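Local coordinates for protein peptidoglycan D,D-transpeptidase PbpA (PDB 3UN7) that probably cross-links the peptidoglycan of the mycobacterial cell wall as a penicillin-binding D,D-transpeptidase and takes part in regulating cell length, at residues V134-S139 and A319-A324. Numbering follows the deposited sequence.
Sequences VALEPS and ANAEIA
Val134 meets helix 317-328 through the methyl of Ala321: its CG1 lies 3.7 Å from Ala321 CB, and the branch carbon CB is nearly as close to that same methyl. With CG1 anti to the backbone N (chi1 175°), this is the branch that faces the alanine. Ala135 points to the other side of the strand, where it packs on Ala145 and Val427 of the two flanking strands. Leu136 comes back to the helix side and reaches further. Its CD1 sits 3.8 Å from Ala321 CB and rests on the following peptide, 3.7 Å from both Ala321 C and Glu322 N, with Glu322 CG a looser neighbour at 4.2 Å. Valine and leucine thus touch the one methyl from neighbouring directions on its strand-facing side. The axes of strand 134-136 and helix 319-324 approach to 8.2 Å and run at 34°, in roughly the same direction. Pro138 touches Ala328 further along the helix. This is helix-on-sheet packing against the five-stranded antiparallel sheet of the transpeptidase domain, of the beta-lactamase-like superfamily. Leu318, Ala325 and Ala428 extend the apolar layer. Side chains meet carbon to carbon, without hydrogen bond or salt bridge between the segments, consistent with van der Waals packing and burial of apolar surface.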
loop_
_atom_site.group_PDB
_atom_site.type_symbol
_atom_site.label_atom_id
_atom_site.label_comp_id
_atom_site.label_asym_id
_atom_site.label_seq_id
_atom_site.Cartn_x
_atom_site.Cartn_y
_atom_site.Cartn_z
ATOM N N VAL A 134 -3.555 -0.363 2.201
ATOM C CA VAL A 134 -3.121 -1.678 1.751
ATOM C C VAL A 134 -3.020 -2.554 2.977
ATOM O O VAL A 134 -2.500 -2.122 4.023
ATOM C CB VAL A 134 -1.730 -1.645 1.040
ATOM C CG1 VAL A 134 -1.272 -3.065 0.698
ATOM C CG2 VAL A 134 -1.787 -0.802 -0.227
ATOM N N ALA A 135 -3.507 -3.784 2.852
ATOM C CA ALA A 135 -3.345 -4.782 3.883
ATOM C C ALA A 135 -2.735 -6.031 3.257
ATOM O O ALA A 135 -3.134 -6.475 2.176
ATOM C CB ALA A 135 -4.684 -5.094 4.578
ATOM N N LEU A 136 -1.739 -6.567 3.944
ATOM C CA LEU A 136 -0.991 -7.725 3.467
ATOM C C LEU A 136 -0.972 -8.765 4.564
ATOM O O LEU A 136 -1.015 -8.431 5.755
ATOM C CB LEU A 136 0.459 -7.341 3.128
ATOM C CG LEU A 136 0.714 -6.266 2.057
ATOM C CD1 LEU A 136 2.211 -6.012 1.904
ATOM C CD2 LEU A 136 0.108 -6.679 0.697
ATOM N N GLU A 137 -0.904 -10.025 4.167
ATOM C CA GLU A 137 -0.678 -11.109 5.120
ATOM C C GLU A 137 0.814 -11.389 5.115
ATOM O O GLU A 137 1.330 -11.875 4.112
ATOM C CB GLU A 137 -1.435 -12.357 4.677
ATOM C CG GLU A 137 -1.308 -13.531 5.644
ATOM C CD GLU A 137 -2.325 -14.595 5.323
ATOM O OE1 GLU A 137 -2.147 -15.292 4.312
ATOM O OE2 GLU A 137 -3.315 -14.717 6.068
ATOM N N PRO A 138 1.516 -11.090 6.229
ATOM C CA PRO A 138 2.971 -11.101 6.160
ATOM C C PRO A 138 3.623 -12.457 5.860
ATOM O O PRO A 138 4.645 -12.478 5.181
ATOM C CB PRO A 138 3.397 -10.527 7.522
ATOM C CG PRO A 138 2.175 -9.786 8.029
ATOM C CD PRO A 138 1.053 -10.679 7.570
ATOM N N SER A 139 3.016 -13.562 6.312
ATOM C CA SER A 139 3.591 -14.892 6.142
ATOM C C SER A 139 3.399 -15.463 4.733
ATOM O O SER A 139 4.049 -16.442 4.359
ATOM C CB SER A 139 3.002 -15.863 7.172
ATOM O OG SER A 139 1.611 -16.048 6.967
ATOM N N ALA A 319 4.405 -0.625 -1.241
ATOM C CA ALA A 319 5.805 -0.764 -0.791
ATOM C C ALA A 319 5.961 -0.451 0.710
ATOM O O ALA A 319 6.707 -1.131 1.415
ATOM C CB ALA A 319 6.740 0.108 -1.641
ATOM N N ASN A 320 5.248 0.562 1.208
ATOM C CA ASN A 320 5.299 0.846 2.646
ATOM C C ASN A 320 4.630 -0.271 3.472
ATOM O O ASN A 320 5.152 -0.635 4.520
ATOM C CB ASN A 320 4.758 2.246 2.990
ATOM C CG ASN A 320 5.721 3.059 3.881
ATOM O OD1 ASN A 320 6.717 2.541 4.384
ATOM N ND2 ASN A 320 5.402 4.338 4.088
ATOM N N ALA A 321 3.506 -0.829 3.010
ATOM C CA ALA A 321 2.904 -2.017 3.664
ATOM C C ALA A 321 3.880 -3.182 3.672
ATOM O O ALA A 321 3.949 -3.925 4.653
ATOM C CB ALA A 321 1.585 -2.453 2.980
ATOM N N GLU A 322 4.624 -3.322 2.572
ATOM C CA GLU A 322 5.608 -4.396 2.399
ATOM C C GLU A 322 6.778 -4.300 3.405
ATOM O O GLU A 322 7.260 -5.325 3.911
ATOM C CB GLU A 322 6.148 -4.377 0.958
ATOM C CG GLU A 322 6.033 -5.713 0.207
ATOM C CD GLU A 322 6.369 -5.600 -1.287
ATOM O OE1 GLU A 322 5.793 -4.709 -1.958
ATOM O OE2 GLU A 322 7.198 -6.399 -1.795
ATOM N N ILE A 323 7.247 -3.084 3.673
ATOM C CA ILE A 323 8.273 -2.872 4.727
ATOM C C ILE A 323 7.758 -3.393 6.060
ATOM O O ILE A 323 8.440 -4.167 6.747
ATOM C CB ILE A 323 8.689 -1.390 4.841
ATOM C CG1 ILE A 323 9.477 -0.970 3.602
ATOM C CG2 ILE A 323 9.555 -1.139 6.084
ATOM C CD1 ILE A 323 9.504 0.533 3.384
ATOM N N ALA A 324 6.534 -2.998 6.410
ATOM C CA ALA A 324 5.905 -3.460 7.643
ATOM C C ALA A 324 5.717 -4.999 7.640
ATOM O O ALA A 324 5.980 -5.665 8.647
ATOM C CB ALA A 324 4.565 -2.724 7.872
#